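Local coordinates for protein endonuclease IV (Thermus thermophilus, PDB 3AAM) that cleaves phosphodiester bonds at apurinic or apyrimidinic sites in damaged DNA during base excision repair, using a metal-dependent TIM-barrel nuclease fold, at residues A35-L46 with K85-K96. Sequence-based numbering, arbitrary orientation.
Sequences AKSPRSWRPRAL and KSVASLADDLEK
K36 reaches from the loop to the helix between two consecutive acids, a worked example of a buried lysine anchoring irregular chain by ion pairs. Its NZ forms salt bridges with D93 OD1 (2.7 Å), met from above the carboxylate plane, and with D92 OD2 (2.9 Å), through the anti lone pair; a weak bond to S89 O adds a third acceptor. The bend at chi2 (-91°) turns the lysine chain onto this target. D92 serves a second cation with its other oxygen: the syn lone pair of OD1 takes K96 NZ at 2.8 Å, and that ammonium also donates to the R44 carbonyl oxygen. With an alanine here instead of K36, D93 is likely to be left without this cation and D92 with K96 alone, weakening the loop's tie to the helix.

Water extends the network, one molecule linking A35 N to D93 OD1. At the start of segment 85-96, K85 doubles back through bends at chi3 and chi4, setting NZ over the W41 face, 2.9 Å from the centroid of the five-membered ring, in a cation-pi contact; S89 CB meets the ring's edge. Apolar packing closes the other end, where L46 CD2 lies 3.8 Å from K96 CD.

Within the TIM barrel, the contact ties the loop joining strand 31-34 to helix 48-60 onto helix 82-100, whose L90 and V87, pointing away from the loop, pack against strand 104-107 (L90) and helix 114-128 (both).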
ATOM      1  N   ALA A  35      -0.948   9.915  -6.506  1.00  8.77           N
ATOM      2  CA  ALA A  35      -0.145  11.020  -7.028  1.00  9.04           C
ATOM      3  C   ALA A  35      -0.925  11.746  -8.123  1.00  9.48           C
ATOM      4  O   ALA A  35      -0.496  12.783  -8.632  1.00  8.92           O
ATOM      5  CB  ALA A  35       1.181  10.499  -7.571  1.00 10.96           C
ATOM      6  N   LYS A  36      -2.070  11.173  -8.482  1.00 10.16           N
ATOM      7  CA  LYS A  36      -2.976  11.731  -9.481  1.00 11.53           C
ATOM      8  C   LYS A  36      -4.243  10.886  -9.460  1.00 13.20           C
ATOM      9  O   LYS A  36      -4.261   9.813  -8.856  1.00 12.50           O
ATOM     10  CB  LYS A  36      -2.355  11.712 -10.886  1.00 12.67           C
ATOM     11  CG  LYS A  36      -2.166  10.336 -11.506  1.00 13.16           C
ATOM     12  CD  LYS A  36      -0.812   9.758 -11.176  1.00 14.48           C
ATOM     13  CE  LYS A  36      -0.471   8.597 -12.097  1.00 14.83           C
ATOM     14  NZ  LYS A  36       0.946   8.175 -11.920  1.00 12.65           N
ATOM     15  N   SER A  37      -5.306  11.368 -10.097  1.00 13.44           N
ATOM     16  CA  SER A  37      -6.553  10.615 -10.120  1.00 15.01           C
ATOM     17  C   SER A  37      -6.279   9.218 -10.665  1.00 14.99           C
ATOM     18  O   SER A  37      -5.666   9.064 -11.720  1.00 15.92           O
ATOM     19  CB  SER A  37      -7.591  11.316 -10.998  1.00 17.51           C
ATOM     20  OG  SER A  37      -8.799  10.577 -11.024  1.00 22.72           O
ATOM     21  N   PRO A  38      -6.728   8.181  -9.945  1.00 14.83           N
ATOM     22  CA  PRO A  38      -6.523   6.792 -10.366  1.00 16.10           C
ATOM     23  C   PRO A  38      -7.342   6.395 -11.592  1.00 16.64           C
ATOM     24  O   PRO A  38      -7.056   5.388 -12.238  1.00 17.15           O
ATOM     25  CB  PRO A  38      -6.914   5.999  -9.123  1.00 15.96           C
ATOM     26  CG  PRO A  38      -7.982   6.853  -8.512  1.00 15.93           C
ATOM     27  CD  PRO A  38      -7.393   8.238  -8.631  1.00 16.32           C
ATOM     28  N   ARG A  39      -8.356   7.191 -11.910  1.00 18.51           N
ATOM     29  CA  ARG A  39      -9.218   6.914 -13.051  1.00 21.66           C
ATOM     30  C   ARG A  39      -8.624   7.346 -14.388  1.00 21.71           C
ATOM     31  O   ARG A  39      -9.113   6.950 -15.444  1.00 22.37           O
ATOM     32  CB  ARG A  39     -10.573   7.599 -12.860  1.00 25.68           C
ATOM     33  CG  ARG A  39     -11.742   6.650 -12.638  1.00 31.51           C
ATOM     34  CD  ARG A  39     -11.582   5.828 -11.372  1.00 35.28           C
ATOM     35  NE  ARG A  39     -12.791   5.063 -11.077  1.00 39.47           N
ATOM     36  CZ  ARG A  39     -12.924   4.241 -10.041  1.00 41.27           C
ATOM     37  NH1 ARG A  39     -11.918   4.071  -9.193  1.00 41.93           N
ATOM     38  NH2 ARG A  39     -14.066   3.593  -9.851  1.00 41.82           N
ATOM     39  N   SER A  40      -7.576   8.159 -14.354  1.00 21.33           N
ATOM     40  CA  SER A  40      -6.962   8.618 -15.594  1.00 23.20           C
ATOM     41  C   SER A  40      -5.450   8.438 -15.615  1.00 22.62           C
ATOM     42  O   SER A  40      -4.800   8.433 -14.572  1.00 22.99           O
ATOM     43  CB  SER A  40      -7.323  10.085 -15.848  1.00 24.62           C
ATOM     44  OG  SER A  40      -6.988  10.899 -14.737  1.00 27.41           O
ATOM     45  N   TRP A  41      -4.900   8.289 -16.818  1.00 21.96           N
ATOM     46  CA  TRP A  41      -3.466   8.102 -16.994  1.00 21.69           C
ATOM     47  C   TRP A  41      -2.685   9.410 -16.947  1.00 21.73           C
ATOM     48  O   TRP A  41      -1.471   9.405 -16.749  1.00 22.96           O
ATOM     49  CB  TRP A  41      -3.173   7.414 -18.333  1.00 19.45           C
ATOM     50  CG  TRP A  41      -3.662   6.003 -18.435  1.00 18.12           C
ATOM     51  CD1 TRP A  41      -4.844   5.575 -18.970  1.00 17.95           C
ATOM     52  CD2 TRP A  41      -2.967   4.829 -18.005  1.00 15.13           C
ATOM     53  NE1 TRP A  41      -4.926   4.204 -18.904  1.00 15.93           N
ATOM     54  CE2 TRP A  41      -3.786   3.721 -18.315  1.00 15.50           C
ATOM     55  CE3 TRP A  41      -1.730   4.605 -17.390  1.00 15.08           C
ATOM     56  CZ2 TRP A  41      -3.405   2.407 -18.029  1.00 14.64           C
ATOM     57  CZ3 TRP A  41      -1.352   3.298 -17.105  1.00 12.74           C
ATOM     58  CH2 TRP A  41      -2.188   2.216 -17.425  1.00 14.92           C
ATOM     59  N   ARG A  42      -3.380  10.527 -17.134  1.00 22.87           N
ATOM     60  CA  ARG A  42      -2.737  11.838 -17.135  1.00 24.17           C
ATOM     61  C   ARG A  42      -2.070  12.200 -15.809  1.00 21.47           C
ATOM     62  O   ARG A  42      -2.701  12.160 -14.756  1.00 21.53           O
ATOM     63  CB  ARG A  42      -3.761  12.922 -17.494  1.00 26.90           C
ATOM     64  CG  ARG A  42      -3.510  13.611 -18.829  1.00 32.94           C
ATOM     65  CD  ARG A  42      -3.652  12.654 -20.004  1.00 35.72           C
ATOM     66  NE  ARG A  42      -3.292  13.292 -21.270  1.00 39.59           N
ATOM     67  CZ  ARG A  42      -3.363  12.695 -22.457  1.00 40.58           C
ATOM     68  NH1 ARG A  42      -3.013  13.351 -23.556  1.00 40.71           N
ATOM     69  NH2 ARG A  42      -3.788  11.442 -22.546  1.00 41.31           N
ATOM     70  N   PRO A  43      -0.775  12.553 -15.848  1.00 20.40           N
ATOM     71  CA  PRO A  43      -0.077  12.921 -14.612  1.00 19.43           C
ATOM     72  C   PRO A  43      -0.625  14.239 -14.077  1.00 18.37           C
ATOM     73  O   PRO A  43      -1.079  15.090 -14.847  1.00 19.50           O
ATOM     74  CB  PRO A  43       1.379  13.032 -15.056  1.00 19.80           C
ATOM     75  CG  PRO A  43       1.263  13.471 -16.477  1.00 21.61           C
ATOM     76  CD  PRO A  43       0.147  12.591 -16.997  1.00 21.10           C
ATOM     77  N   ARG A  44      -0.583  14.403 -12.759  1.00 15.64           N
ATOM     78  CA  ARG A  44      -1.082  15.617 -12.119  1.00 14.07           C
ATOM     79  C   ARG A  44       0.054  16.582 -11.815  1.00 13.07           C
ATOM     80  O   ARG A  44       1.005  16.242 -11.106  1.00 13.02           O
ATOM     81  CB  ARG A  44      -1.811  15.256 -10.823  1.00 12.67           C
ATOM     82  CG  ARG A  44      -2.234  16.452  -9.978  1.00 13.30           C
ATOM     83  CD  ARG A  44      -2.923  15.978  -8.704  1.00 14.34           C
ATOM     84  NE  ARG A  44      -3.307  17.082  -7.828  1.00 15.31           N
ATOM     85  CZ  ARG A  44      -2.452  17.819  -7.128  1.00 15.82           C
ATOM     86  NH1 ARG A  44      -1.150  17.577  -7.191  1.00 16.89           N
ATOM     87  NH2 ARG A  44      -2.905  18.806  -6.365  1.00 17.94           N
ATOM     88  N   ALA A  45      -0.050  17.792 -12.357  1.00 14.10           N
ATOM     89  CA  ALA A  45       0.976  18.801 -12.145  1.00 14.08           C
ATOM     90  C   ALA A  45       1.192  19.066 -10.661  1.00 14.26           C
ATOM     91  O   ALA A  45       0.236  19.224  -9.892  1.00 14.62           O
ATOM     92  CB  ALA A  45       0.592  20.093 -12.858  1.00 15.22           C
ATOM     93  N   LEU A  46       2.458  19.106 -10.264  1.00 13.74           N
ATOM     94  CA  LEU A  46       2.821  19.357  -8.878  1.00 15.26           C
ATOM     95  C   LEU A  46       3.757  20.564  -8.853  1.00 15.24           C
ATOM     96  O   LEU A  46       4.929  20.451  -9.201  1.00 15.64           O
ATOM     97  CB  LEU A  46       3.519  18.127  -8.296  1.00 15.65           C
ATOM     98  CG  LEU A  46       3.682  18.070  -6.778  1.00 15.72           C
ATOM     99  CD1 LEU A  46       2.306  18.021  -6.121  1.00 14.93           C
ATOM    100  CD2 LEU A  46       4.494  16.838  -6.404  1.00 15.97           C
ATOM    101  N   LYS A  85       2.547   2.189 -20.960  1.00 10.32           N
ATOM    102  CA  LYS A  85       1.734   3.184 -20.271  1.00  8.75           C
ATOM    103  C   LYS A  85       1.844   2.988 -18.759  1.00  9.24           C
ATOM    104  O   LYS A  85       1.975   3.954 -18.002  1.00 10.45           O
ATOM    105  CB  LYS A  85       0.269   3.064 -20.713  1.00 10.59           C
ATOM    106  CG  LYS A  85       0.075   3.206 -22.220  1.00 16.63           C
ATOM    107  CD  LYS A  85      -1.356   2.899 -22.653  1.00 19.61           C
ATOM    108  CE  LYS A  85      -2.311   4.025 -22.307  1.00 22.91           C
ATOM    109  NZ  LYS A  85      -2.370   4.290 -20.851  1.00 25.48           N
ATOM    110  N   SER A  86       1.815   1.728 -18.334  1.00  8.94           N
ATOM    111  CA  SER A  86       1.898   1.382 -16.919  1.00  9.55           C
ATOM    112  C   SER A  86       3.257   1.732 -16.319  1.00  9.63           C
ATOM    113  O   SER A  86       3.334   2.293 -15.225  1.00  9.68           O
ATOM    114  CB  SER A  86       1.616  -0.110 -16.732  1.00  9.35           C
ATOM    115  OG  SER A  86       0.325  -0.427 -17.218  1.00 10.85           O
ATOM    116  N   VAL A  87       4.325   1.391 -17.034  1.00  9.15           N
ATOM    117  CA  VAL A  87       5.677   1.686 -16.572  1.00  9.53           C
ATOM    118  C   VAL A  87       5.860   3.193 -16.421  1.00  9.38           C
ATOM    119  O   VAL A  87       6.386   3.667 -15.412  1.00 10.13           O
ATOM    120  CB  VAL A  87       6.735   1.127 -17.556  1.00  9.78           C
ATOM    121  CG1 VAL A  87       8.114   1.677 -17.221  1.00 10.88           C
ATOM    122  CG2 VAL A  87       6.753  -0.400 -17.481  1.00  9.91           C
ATOM    123  N   ALA A  88       5.418   3.946 -17.425  1.00  9.95           N
ATOM    124  CA  ALA A  88       5.533   5.400 -17.393  1.00  9.55           C
ATOM    125  C   ALA A  88       4.710   6.001 -16.254  1.00 10.25           C
ATOM    126  O   ALA A  88       5.137   6.958 -15.610  1.00  9.26           O
ATOM    127  CB  ALA A  88       5.087   5.989 -18.731  1.00 11.12           C
ATOM    128  N   SER A  89       3.528   5.447 -16.007  1.00  9.28           N
ATOM    129  CA  SER A  89       2.680   5.966 -14.937  1.00  9.62           C
ATOM    130  C   SER A  89       3.316   5.721 -13.572  1.00  8.36           C
ATOM    131  O   SER A  89       3.287   6.595 -12.700  1.00  7.42           O
ATOM    132  CB  SER A  89       1.294   5.319 -14.991  1.00  9.65           C
ATOM    133  OG  SER A  89       0.466   5.800 -13.945  1.00 13.08           O
ATOM    134  N   LEU A  90       3.895   4.535 -13.389  1.00  7.72           N
ATOM    135  CA  LEU A  90       4.534   4.206 -12.121  1.00  6.98           C
ATOM    136  C   LEU A  90       5.777   5.068 -11.922  1.00  8.01           C
ATOM    137  O   LEU A  90       6.097   5.450 -10.799  1.00  8.89           O
ATOM    138  CB  LEU A  90       4.899   2.717 -12.062  1.00  7.36           C
ATOM    139  CG  LEU A  90       5.527   2.226 -10.749  1.00  6.93           C
ATOM    140  CD1 LEU A  90       4.609   2.528  -9.568  1.00  9.29           C
ATOM    141  CD2 LEU A  90       5.791   0.731 -10.841  1.00  8.63           C
ATOM    142  N   ALA A  91       6.474   5.379 -13.014  1.00  8.31           N
ATOM    143  CA  ALA A  91       7.665   6.218 -12.928  1.00  9.78           C
ATOM    144  C   ALA A  91       7.233   7.595 -12.433  1.00  8.53           C
ATOM    145  O   ALA A  91       7.934   8.228 -11.644  1.00  9.14           O
ATOM    146  CB  ALA A  91       8.332   6.335 -14.289  1.00  9.94           C
ATOM    147  N   ASP A  92       6.073   8.049 -12.898  1.00  9.75           N
ATOM    148  CA  ASP A  92       5.545   9.343 -12.477  1.00  9.73           C
ATOM    149  C   ASP A  92       5.274   9.315 -10.977  1.00  9.97           C
ATOM    150  O   ASP A  92       5.606  10.262 -10.268  1.00 10.60           O
ATOM    151  CB  ASP A  92       4.256   9.674 -13.238  1.00 11.00           C
ATOM    152  CG  ASP A  92       3.513  10.864 -12.645  1.00 12.24           C
ATOM    153  OD1 ASP A  92       4.041  11.995 -12.697  1.00 13.29           O
ATOM    154  OD2 ASP A  92       2.396  10.662 -12.125  1.00 14.01           O
ATOM    155  N   ASP A  93       4.670   8.230 -10.492  1.00  9.91           N
ATOM    156  CA  ASP A  93       4.387   8.107  -9.064  1.00  9.25           C
ATOM    157  C   ASP A  93       5.676   8.223  -8.258  1.00  8.07           C
ATOM    158  O   ASP A  93       5.720   8.898  -7.236  1.00  8.44           O
ATOM    159  CB  ASP A  93       3.734   6.761  -8.726  1.00 10.20           C
ATOM    160  CG  ASP A  93       2.324   6.625  -9.274  1.00 11.21           C
ATOM    161  OD1 ASP A  93       1.589   7.634  -9.309  1.00 11.72           O
ATOM    162  OD2 ASP A  93       1.946   5.493  -9.651  1.00 12.74           O
ATOM    163  N   LEU A  94       6.726   7.553  -8.722  1.00  7.91           N
ATOM    164  CA  LEU A  94       8.010   7.574  -8.028  1.00  7.49           C
ATOM    165  C   LEU A  94       8.659   8.956  -8.044  1.00  7.46           C
ATOM    166  O   LEU A  94       9.232   9.389  -7.047  1.00  9.23           O
ATOM    167  CB  LEU A  94       8.949   6.543  -8.654  1.00  8.73           C
ATOM    168  CG  LEU A  94       8.543   5.083  -8.444  1.00  7.12           C
ATOM    169  CD1 LEU A  94       9.292   4.179  -9.407  1.00  9.12           C
ATOM    170  CD2 LEU A  94       8.818   4.685  -7.004  1.00 10.22           C
ATOM    171  N   GLU A  95       8.571   9.634  -9.185  1.00  7.56           N
ATOM    172  CA  GLU A  95       9.137  10.968  -9.338  1.00  9.01           C
ATOM    173  C   GLU A  95       8.404  11.961  -8.433  1.00  9.48           C
ATOM    174  O   GLU A  95       9.030  12.802  -7.783  1.00 10.77           O
ATOM    175  CB  GLU A  95       9.044  11.406 -10.804  1.00  9.97           C
ATOM    176  CG  GLU A  95      10.009  10.657 -11.722  1.00 11.27           C
ATOM    177  CD  GLU A  95       9.550  10.626 -13.169  1.00 14.88           C
ATOM    178  OE1 GLU A  95       8.694  11.449 -13.549  1.00 15.86           O
ATOM    179  OE2 GLU A  95      10.059   9.775 -13.934  1.00 13.99           O
ATOM    180  N   LYS A  96       7.079  11.849  -8.387  1.00  8.41           N
ATOM    181  CA  LYS A  96       6.273  12.731  -7.553  1.00  9.23           C
ATOM    182  C   LYS A  96       6.586  12.451  -6.083  1.00 10.37           C
ATOM    183  O   LYS A  96       6.718  13.374  -5.280  1.00  9.73           O
ATOM    184  CB  LYS A  96       4.780  12.519  -7.848  1.00 10.87           C
ATOM    185  CG  LYS A  96       4.348  12.968  -9.253  1.00 12.57           C
ATOM    186  CD  LYS A  96       4.270  14.486  -9.350  1.00 12.11           C
ATOM    187  CE  LYS A  96       4.274  14.989 -10.799  1.00 12.99           C
ATOM    188  NZ  LYS A  96       3.155  14.480 -11.639  1.00 13.64           N
TER
HETATM  189  O   HOH W   1      -0.770   7.509  -8.024  1.00  8.59           O
HETATM  190  O   HOH W   2       0.893  12.765 -11.066  1.00 11.55           O